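PDB 6MLY: bifunctional GH43-CE protein from Bacteroides eggerthii, which probably hydrolyses xylan-derived xylosides through its family 43 glycosidase domain and also carries a carbohydrate esterase domain. Local coordinates for residues S34-G39 / G105-S110; S145-E150 / G209-F214; H153-Y158 / L163-L168. All blocks are in the same frame, centred on the assembly; numbering follows the deposited sequence.

Interaction 1 (S34-G39 / G105-S110)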
loop_
_atom_site.group_PDB
_atom_site.type_symbol
_atom_site.label_atom_id
_atom_site.label_comp_id
_atom_site.label_asym_id
_atom_site.label_seq_id
_atom_site.Cartn_x
_atom_site.Cartn_y
_atom_site.Cartn_z
ATOM N N SER A 34 17.327 2.611 22.270
ATOM C CA SER A 34 18.151 2.684 23.452
ATOM C C SER A 34 17.208 2.693 24.658
ATOM O O SER A 34 16.482 3.659 24.866
ATOM C CB SER A 34 19.046 3.898 23.412
ATOM O OG SER A 34 20.015 3.870 24.451
ATOM N N MET A 35 17.217 1.593 25.418
ATOM C CA MET A 35 16.251 1.337 26.485
ATOM C C MET A 35 16.948 1.379 27.855
ATOM O O MET A 35 18.142 1.072 27.994
ATOM C CB MET A 35 15.598 -0.034 26.284
ATOM C CG MET A 35 14.282 -0.219 27.023
ATOM S SD MET A 35 13.464 -1.772 26.568
ATOM C CE MET A 35 12.828 -1.320 24.955
ATOM N N LEU A 36 16.184 1.776 28.874
ATOM C CA LEU A 36 16.619 1.635 30.244
ATOM C C LEU A 36 15.399 1.571 31.165
ATOM O O LEU A 36 14.266 1.883 30.755
ATOM C CB LEU A 36 17.573 2.777 30.631
ATOM C CG LEU A 36 17.047 4.207 30.500
ATOM C CD1 LEU A 36 16.035 4.540 31.586
ATOM C CD2 LEU A 36 18.195 5.197 30.551
ATOM N N ARG A 37 15.674 1.132 32.400
ATOM C CA ARG A 37 14.720 1.048 33.480
ATOM C C ARG A 37 15.115 2.065 34.551
ATOM O O ARG A 37 16.286 2.364 34.711
ATOM C CB ARG A 37 14.713 -0.369 34.058
ATOM C CG ARG A 37 13.712 -0.578 35.184
ATOM C CD ARG A 37 13.464 -2.048 35.467
ATOM N NE ARG A 37 14.595 -2.668 36.132
ATOM C CZ ARG A 37 14.909 -2.457 37.404
ATOM N NH1 ARG A 37 14.122 -1.702 38.152
ATOM N NH2 ARG A 37 16.006 -2.985 37.920
ATOM N N VAL A 38 14.119 2.601 35.255
ATOM C CA VAL A 38 14.335 3.442 36.418
ATOM C C VAL A 38 13.182 3.169 37.387
ATOM O O VAL A 38 12.126 3.794 37.306
ATOM C CB VAL A 38 14.426 4.942 36.060
ATOM C CG1 VAL A 38 14.884 5.771 37.254
ATOM C CG2 VAL A 38 15.316 5.208 34.856
ATOM N N GLY A 39 13.392 2.202 38.277
ATOM C CA GLY A 39 12.389 1.796 39.222
ATOM C C GLY A 39 11.413 0.843 38.572
ATOM O O GLY A 39 11.807 -0.246 38.153
ATOM N N GLY A 105 20.425 10.776 39.167
ATOM C CA GLY A 105 19.270 11.674 39.166
ATOM C C GLY A 105 19.046 12.401 37.846
ATOM O O GLY A 105 18.071 13.146 37.725
ATOM N N VAL A 106 19.923 12.200 36.856
ATOM C CA VAL A 106 19.825 12.944 35.598
ATOM C C VAL A 106 19.770 11.964 34.419
ATOM O O VAL A 106 20.605 11.058 34.316
ATOM C CB VAL A 106 20.980 13.951 35.446
ATOM C CG1 VAL A 106 21.025 14.555 34.047
ATOM C CG2 VAL A 106 20.899 15.050 36.495
ATOM N N TYR A 107 18.783 12.169 33.539
ATOM C CA TYR A 107 18.663 11.437 32.285
ATOM C C TYR A 107 19.619 12.051 31.259
ATOM O O TYR A 107 19.694 13.272 31.123
ATOM C CB TYR A 107 17.216 11.459 31.778
ATOM C CG TYR A 107 16.253 10.674 32.632
ATOM C CD1 TYR A 107 15.494 11.296 33.610
ATOM C CD2 TYR A 107 16.125 9.302 32.484
ATOM C CE1 TYR A 107 14.621 10.580 34.412
ATOM C CE2 TYR A 107 15.259 8.570 33.280
ATOM C CZ TYR A 107 14.504 9.212 34.247
ATOM O OH TYR A 107 13.649 8.503 35.038
ATOM N N TYR A 108 20.330 11.181 30.536
ATOM C CA TYR A 108 21.311 11.583 29.535
ATOM C C TYR A 108 20.965 10.929 28.195
ATOM O O TYR A 108 20.910 9.696 28.097
ATOM C CB TYR A 108 22.724 11.195 29.978
ATOM C CG TYR A 108 23.234 11.959 31.172
ATOM C CD1 TYR A 108 23.046 11.486 32.460
ATOM C CD2 TYR A 108 23.900 13.162 31.014
ATOM C CE1 TYR A 108 23.513 12.184 33.563
ATOM C CE2 TYR A 108 24.368 13.875 32.106
ATOM C CZ TYR A 108 24.180 13.384 33.386
ATOM O OH TYR A 108 24.639 14.090 34.458
ATOM N N LEU A 109 20.748 11.779 27.181
ATOM C CA LEU A 109 20.333 11.371 25.840
ATOM C C LEU A 109 21.288 11.970 24.797
ATOM O O LEU A 109 21.508 13.183 24.779
ATOM C CB LEU A 109 18.900 11.857 25.611
ATOM C CG LEU A 109 18.016 10.903 24.816
ATOM C CD1 LEU A 109 16.663 11.539 24.526
ATOM C CD2 LEU A 109 18.701 10.472 23.531
ATOM N N SER A 110 21.844 11.114 23.931
ATOM C CA SER A 110 22.753 11.541 22.869
ATOM C C SER A 110 22.247 11.049 21.507
ATOM O O SER A 110 21.629 9.997 21.422
ATOM C CB SER A 110 24.152 11.045 23.120
ATOM O OG SER A 110 24.287 9.685 22.731
#
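The phenol ring of Tyr107 points at strand 34-38 with one ring edge and its hydroxyl. Near the ring plane, at the CE2 edge, lies Leu36 CD1, 4.4 Å from Tyr107 CE2. The side chains of Val38 and Tyr107 come from opposite directions, and Val38 CG2 approaches the ring obliquely, 3.7 Å from Tyr107 CE2. The other methyl, Val38 CG1, sits 3.7 Å from Tyr107 OH, so that both branches of the valine border the hydroxyl end. With CG anti to the carbonyl carbon (chi1 -68°), Tyr107 reaches across a wide backbone gap: the nearest CA atoms, those of Val38 and Gly105, are 10.0 Å apart. Elsewhere round this ring, Tyr43 meets it edge-to-face and Tyr102 at an inclined angle. Replacing Tyr107 by an alanine would probably leave the methyls of Val38 and Leu36 without their partner from strand 106-113. No hydrogen bond crosses between 34-39 and 105-110, so these two segments meet by apolar packing of side chains; the sheets themselves, probably neighbouring propeller blades, are also joined by the bond from Leu100 N to Ser34 OG.

Interaction 2 (S145-E150 / G209-F214)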
loop_
_atom_site.group_PDB
_atom_site.type_symbol
_atom_site.label_atom_id
_atom_site.label_comp_id
_atom_site.label_asym_id
_atom_site.label_seq_id
_atom_site.Cartn_x
_atom_site.Cartn_y
_atom_site.Cartn_z
ATOM N N SER A 145 28.012 4.657 22.025
ATOM C CA SER A 145 27.353 4.248 23.258
ATOM C C SER A 145 28.169 4.751 24.452
ATOM O O SER A 145 29.029 4.042 24.939
ATOM C CB SER A 145 27.168 2.751 23.290
ATOM O OG SER A 145 26.790 2.305 24.586
ATOM N N PHE A 146 27.889 5.987 24.884
ATOM C CA PHE A 146 28.540 6.603 26.046
ATOM C C PHE A 146 28.064 5.893 27.320
ATOM O O PHE A 146 26.980 5.291 27.330
ATOM C CB PHE A 146 28.283 8.114 26.086
ATOM C CG PHE A 146 26.903 8.522 26.534
ATOM C CD1 PHE A 146 26.626 8.738 27.875
ATOM C CD2 PHE A 146 25.877 8.704 25.618
ATOM C CE1 PHE A 146 25.357 9.116 28.289
ATOM C CE2 PHE A 146 24.609 9.084 26.034
ATOM C CZ PHE A 146 24.351 9.292 27.369
ATOM N N PHE A 147 28.888 5.981 28.378
ATOM C CA PHE A 147 28.740 5.181 29.593
ATOM C C PHE A 147 29.443 5.864 30.771
ATOM O O PHE A 147 30.593 6.289 30.647
ATOM C CB PHE A 147 29.337 3.790 29.372
ATOM C CG PHE A 147 29.079 2.805 30.483
ATOM C CD1 PHE A 147 29.947 2.705 31.559
ATOM C CD2 PHE A 147 27.970 1.974 30.450
ATOM C CE1 PHE A 147 29.712 1.798 32.582
ATOM C CE2 PHE A 147 27.738 1.061 31.469
ATOM C CZ PHE A 147 28.607 0.978 32.535
ATOM N N PHE A 148 28.746 5.930 31.915
ATOM C CA PHE A 148 29.302 6.402 33.194
ATOM C C PHE A 148 29.871 5.216 33.978
ATOM O O PHE A 148 29.125 4.332 34.392
ATOM C CB PHE A 148 28.225 7.082 34.042
ATOM C CG PHE A 148 27.510 8.213 33.357
ATOM C CD1 PHE A 148 28.004 9.505 33.424
ATOM C CD2 PHE A 148 26.346 7.985 32.638
ATOM C CE1 PHE A 148 27.350 10.547 32.789
ATOM C CE2 PHE A 148 25.691 9.028 32.002
ATOM C CZ PHE A 148 26.194 10.308 32.082
ATOM N N ASP A 149 31.191 5.221 34.187
ATOM C CA ASP A 149 31.890 4.158 34.919
ATOM C C ASP A 149 32.043 4.566 36.388
ATOM O O ASP A 149 31.997 5.749 36.735
ATOM C CB ASP A 149 33.248 3.839 34.286
ATOM C CG ASP A 149 33.730 2.424 34.554
ATOM O OD1 ASP A 149 32.875 1.520 34.673
ATOM O OD2 ASP A 149 34.957 2.238 34.654
ATOM N N GLU A 150 32.246 3.557 37.237
ATOM C CA GLU A 150 32.386 3.751 38.680
ATOM C C GLU A 150 33.831 4.151 39.027
ATOM O O GLU A 150 34.120 4.419 40.189
ATOM C CB GLU A 150 31.937 2.516 39.473
ATOM C CG GLU A 150 31.738 1.259 38.644
ATOM C CD GLU A 150 31.246 0.057 39.430
ATOM O OE1 GLU A 150 31.929 -0.334 40.390
ATOM O OE2 GLU A 150 30.177 -0.478 39.078
ATOM N N GLY A 209 29.419 -6.800 37.485
ATOM C CA GLY A 209 30.861 -6.569 37.396
ATOM C C GLY A 209 31.504 -7.276 36.212
ATOM O O GLY A 209 32.597 -7.818 36.335
ATOM N N LYS A 210 30.808 -7.276 35.070
ATOM C CA LYS A 210 31.353 -7.686 33.776
ATOM C C LYS A 210 30.774 -6.757 32.702
ATOM O O LYS A 210 29.610 -6.378 32.780
ATOM C CB LYS A 210 31.025 -9.154 33.477
ATOM C CG LYS A 210 31.887 -10.180 34.205
ATOM C CD LYS A 210 32.359 -11.310 33.312
ATOM C CE LYS A 210 33.340 -12.248 33.985
ATOM N NZ LYS A 210 32.658 -13.435 34.555
ATOM N N TYR A 211 31.608 -6.382 31.725
ATOM C CA TYR A 211 31.231 -5.458 30.659
ATOM C C TYR A 211 30.764 -6.256 29.438
ATOM O O TYR A 211 31.525 -7.062 28.902
ATOM C CB TYR A 211 32.406 -4.553 30.283
ATOM C CG TYR A 211 32.812 -3.565 31.348
ATOM C CD1 TYR A 211 33.550 -3.961 32.454
ATOM C CD2 TYR A 211 32.464 -2.226 31.251
ATOM C CE1 TYR A 211 33.920 -3.056 33.436
ATOM C CE2 TYR A 211 32.831 -1.308 32.222
ATOM C CZ TYR A 211 33.562 -1.726 33.319
ATOM O OH TYR A 211 33.922 -0.824 34.277
ATOM N N TYR A 212 29.518 -6.005 29.011
ATOM C CA TYR A 212 28.901 -6.655 27.853
ATOM C C TYR A 212 28.549 -5.595 26.800
ATOM O O TYR A 212 27.636 -4.791 27.014
ATOM C CB TYR A 212 27.659 -7.439 28.286
ATOM C CG TYR A 212 27.938 -8.581 29.229
ATOM C CD1 TYR A 212 28.232 -9.846 28.749
ATOM C CD2 TYR A 212 27.915 -8.400 30.604
ATOM C CE1 TYR A 212 28.493 -10.902 29.605
ATOM C CE2 TYR A 212 28.177 -9.446 31.475
ATOM C CZ TYR A 212 28.467 -10.702 30.973
ATOM O OH TYR A 212 28.731 -11.747 31.810
ATOM N N LEU A 213 29.276 -5.605 25.673
ATOM C CA LEU A 213 29.009 -4.707 24.532
ATOM C C LEU A 213 28.245 -5.464 23.438
ATOM O O LEU A 213 28.759 -6.425 22.854
ATOM C CB LEU A 213 30.328 -4.159 23.977
ATOM C CG LEU A 213 30.200 -3.337 22.690
ATOM C CD1 LEU A 213 29.373 -2.086 22.926
ATOM C CD2 LEU A 213 31.565 -2.967 22.135
ATOM N N PHE A 214 27.030 -4.992 23.142
ATOM C CA PHE A 214 26.213 -5.519 22.055
ATOM C C PHE A 214 26.519 -4.748 20.764
ATOM O O PHE A 214 26.824 -3.555 20.799
ATOM C CB PHE A 214 24.733 -5.443 22.434
ATOM C CG PHE A 214 24.295 -6.497 23.418
ATOM C CD1 PHE A 214 24.663 -6.418 24.752
ATOM C CD2 PHE A 214 23.513 -7.565 23.011
ATOM C CE1 PHE A 214 24.259 -7.390 25.654
ATOM C CE2 PHE A 214 23.109 -8.535 23.915
ATOM C CZ PHE A 214 23.488 -8.448 25.233
#
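At the junction of two successive sheets of the family 43 domain, whose characteristic fold is a five-bladed beta-propeller, Tyr211 reaches across to Asp149 and Phe147. The phenol hydroxyl donates a hydrogen bond to the carboxylate, with Tyr211 OH 2.6 Å from Asp149 OD1. It meets that oxygen on the syn side, 19° out of the carboxylate plane, while the oxygen lies at the edge of the ring and close to its plane. The two side chains cross at about a right angle, and the planes of ring and carboxylate stand 60° apart. Asp149 has its CG anti to the backbone N (chi1 -154°), which brings the carboxylate over to the end of the tyrosine. Further back along the ring, Tyr211 CE2 touches Phe147 CE1 at 4.4 Å, an oblique apolar contact that backs the polar one. The nearest CA atoms, those of Asp149 and Tyr211, are 10.5 Å apart, so side chains rather than backbone span the gap. Lys206 also hydrogen-bonds Tyr211 OH and makes a long, weak ion pair with Asp149; its positive charge would probably ease the closeness of the Asp149 and Asp151 carboxylates. Around the contact, Phe147 packs on Leu204 and Lys206 of strand 203-207, strand 154-158 pairs with strand 145-148 within one sheet, and strand 210-214 runs between strands 203-207 and 229-231 in the other.

Interaction 3 (H153-Y158 / L163-L168)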
loop_
_atom_site.group_PDB
_atom_site.type_symbol
_atom_site.label_atom_id
_atom_site.label_comp_id
_atom_site.label_asym_id
_atom_site.label_seq_id
_atom_site.Cartn_x
_atom_site.Cartn_y
_atom_site.Cartn_z
ATOM N N HIS A 153 34.957 8.281 35.265
ATOM C CA HIS A 153 35.153 8.847 33.932
ATOM C C HIS A 153 33.952 8.498 33.046
ATOM O O HIS A 153 33.282 7.493 33.284
ATOM C CB HIS A 153 36.449 8.326 33.299
ATOM C CG HIS A 153 37.678 8.695 34.051
ATOM N ND1 HIS A 153 38.665 7.775 34.341
ATOM C CD2 HIS A 153 38.077 9.869 34.584
ATOM C CE1 HIS A 153 39.627 8.367 35.020
ATOM N NE2 HIS A 153 39.286 9.654 35.189
ATOM N N ILE A 154 33.708 9.329 32.024
ATOM C CA ILE A 154 32.653 9.102 31.032
ATOM C C ILE A 154 33.313 8.651 29.726
ATOM O O ILE A 154 33.888 9.473 29.011
ATOM C CB ILE A 154 31.804 10.370 30.817
ATOM C CG1 ILE A 154 31.383 11.010 32.142
ATOM C CG2 ILE A 154 30.604 10.068 29.929
ATOM C CD1 ILE A 154 30.978 12.457 32.014
ATOM N N TYR A 155 33.210 7.349 29.429
ATOM C CA TYR A 155 33.762 6.744 28.212
ATOM C C TYR A 155 32.756 6.889 27.063
ATOM O O TYR A 155 31.665 7.410 27.258
ATOM C CB TYR A 155 34.141 5.287 28.487
ATOM C CG TYR A 155 35.177 5.150 29.571
ATOM C CD1 TYR A 155 36.523 5.332 29.295
ATOM C CD2 TYR A 155 34.813 4.898 30.883
ATOM C CE1 TYR A 155 37.482 5.235 30.288
ATOM C CE2 TYR A 155 35.760 4.797 31.888
ATOM C CZ TYR A 155 37.099 4.966 31.588
ATOM O OH TYR A 155 38.043 4.871 32.572
ATOM N N MET A 156 33.171 6.444 25.871
ATOM C CA MET A 156 32.339 6.392 24.668
ATOM C C MET A 156 32.983 5.427 23.667
ATOM O O MET A 156 34.151 5.586 23.332
ATOM C CB MET A 156 32.207 7.781 24.033
ATOM C CG MET A 156 31.223 7.835 22.869
ATOM S SD MET A 156 30.751 9.525 22.368
ATOM C CE MET A 156 32.358 10.233 22.003
ATOM N N ILE A 157 32.213 4.424 23.224
ATOM C CA ILE A 157 32.611 3.449 22.191
ATOM C C ILE A 157 31.871 3.825 20.902
ATOM O O ILE A 157 30.903 4.562 20.992
ATOM C CB ILE A 157 32.311 2.017 22.685
ATOM C CG1 ILE A 157 33.153 1.690 23.926
ATOM C CG2 ILE A 157 32.502 0.979 21.587
ATOM C CD1 ILE A 157 32.825 0.366 24.582
ATOM N N TYR A 158 32.347 3.368 19.727
ATOM C CA TYR A 158 31.688 3.640 18.405
ATOM C C TYR A 158 32.410 2.924 17.248
ATOM O O TYR A 158 33.523 2.438 17.417
ATOM C CB TYR A 158 31.666 5.144 18.114
ATOM C CG TYR A 158 32.994 5.824 18.331
ATOM C CD1 TYR A 158 33.970 5.812 17.347
ATOM C CD2 TYR A 158 33.290 6.453 19.531
ATOM C CE1 TYR A 158 35.198 6.422 17.541
ATOM C CE2 TYR A 158 34.516 7.064 19.742
ATOM C CZ TYR A 158 35.474 7.046 18.744
ATOM O OH TYR A 158 36.687 7.641 18.939
ATOM N N LEU A 163 35.576 -0.683 15.922
ATOM C CA LEU A 163 35.169 -0.145 17.267
ATOM C C LEU A 163 36.353 0.599 17.907
ATOM O O LEU A 163 37.491 0.160 17.789
ATOM C CB LEU A 163 34.684 -1.298 18.155
ATOM C CG LEU A 163 33.169 -1.495 18.246
ATOM C CD1 LEU A 163 32.507 -1.476 16.877
ATOM C CD2 LEU A 163 32.838 -2.793 18.967
ATOM N N PHE A 164 36.058 1.726 18.575
ATOM C CA PHE A 164 37.049 2.615 19.213
ATOM C C PHE A 164 36.533 3.071 20.584
ATOM O O PHE A 164 35.329 3.209 20.767
ATOM C CB PHE A 164 37.301 3.862 18.360
ATOM C CG PHE A 164 37.898 3.607 16.999
ATOM C CD1 PHE A 164 37.143 3.031 15.985
ATOM C CD2 PHE A 164 39.205 3.977 16.722
ATOM C CE1 PHE A 164 37.691 2.801 14.730
ATOM C CE2 PHE A 164 39.753 3.749 15.467
ATOM C CZ PHE A 164 38.995 3.162 14.474
ATOM N N LEU A 165 37.459 3.326 21.520
ATOM C CA LEU A 165 37.143 3.822 22.872
ATOM C C LEU A 165 37.836 5.171 23.114
ATOM O O LEU A 165 38.983 5.380 22.718
ATOM C CB LEU A 165 37.591 2.785 23.909
ATOM C CG LEU A 165 37.390 3.181 25.375
ATOM C CD1 LEU A 165 35.914 3.266 25.725
ATOM C CD2 LEU A 165 38.089 2.202 26.303
ATOM N N ALA A 166 37.123 6.074 23.796
ATOM C CA ALA A 166 37.606 7.409 24.103
ATOM C C ALA A 166 36.789 7.986 25.262
ATOM O O ALA A 166 35.719 7.472 25.584
ATOM C CB ALA A 166 37.514 8.280 22.876
ATOM N N GLU A 167 37.309 9.062 25.867
ATOM C CA GLU A 167 36.761 9.646 27.095
ATOM C C GLU A 167 36.178 11.035 26.799
ATOM O O GLU A 167 36.878 11.915 26.291
ATOM C CB GLU A 167 37.841 9.734 28.179
ATOM C CG GLU A 167 37.400 10.515 29.410
ATOM C CD GLU A 167 38.246 10.327 30.658
ATOM O OE1 GLU A 167 39.114 9.427 30.657
ATOM O OE2 GLU A 167 38.036 11.088 31.633
ATOM N N LEU A 168 34.904 11.222 27.163
ATOM C CA LEU A 168 34.208 12.499 27.025
ATOM C C LEU A 168 34.659 13.456 28.135
ATOM O O LEU A 168 35.092 13.023 29.196
ATOM C CB LEU A 168 32.695 12.256 27.084
ATOM C CG LEU A 168 32.074 11.632 25.832
ATOM C CD1 LEU A 168 30.645 11.174 26.085
ATOM C CD2 LEU A 168 32.113 12.606 24.663
#
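Glu167, on the outermost strand 164-167, runs past the Ile154 carbonyl and ends against His153. Its CB is 4.0 Å from Ile154 O, and CG comes closer to the same oxygen. Because CG is anti to the backbone N (chi1 172°) and the chain stays extended beyond it, CD arrives beside His153 CB and CG. At the tip, OE1 sits 3.7 Å above one face of the imidazole, offset toward its rim, and OE2 approaches His153 CD2. The carboxylate and ring planes are 40° apart, and His153 NE2 remains 4.0 Å from Glu167 OE2, without a hydrogen bond. Behind this pair runs the backbone of an antiparallel beta-hairpin, strands 154-158 and 164-167, part of a three-stranded sheet. Leu168 N donates to Ile154 O at 2.7 Å, the donor nearly in line with the carbonyl bond though the N-H is bent from it; Ala166 N donates to Met156 O at 3.0 Å, and the return bond from Met156 N to Ala166 O is weak. On the face carrying Tyr155 and Glu167, Leu165 CD1 nestles against Ile157 CG1 at 3.7 Å and also against Tyr155 CB. On the other face, the bent end of Met156 brings CE to 3.6 Å from Leu168 CD2. Phe164 O stands over the centre of one face of the Tyr158 ring, and Phe164 CB lies over the same face near its rim, by CE1. The two rings are nearly parallel but hardly overlap. Tyr158 also meets Tyr141 edge-to-face, and its side chain is about 6 Å from that of Asp143, predicted to tune the catalytic glutamate.

How the interactions relate
All three contacts belong to the glycosidase domain but join its strands at different levels. Interaction 3 is a hairpin within one sheet, held by backbone bonds and a broad area of side-chain packing at the surface. Interactions 1 and 2 bridge separate sheets through a single tyrosine each and bury far less: the first is an apolar surface contact, the second is partly buried and adds a hydrogen bond to a carboxylate. Interactions 2 and 3 share a sheet, with strand 145-148 pairing to strand 154-158 through probable bonds such as Ser145 N to Ile157 O. Interaction 1 meets interaction 2 by packing, Tyr108 against Phe148, but does not touch interaction 3.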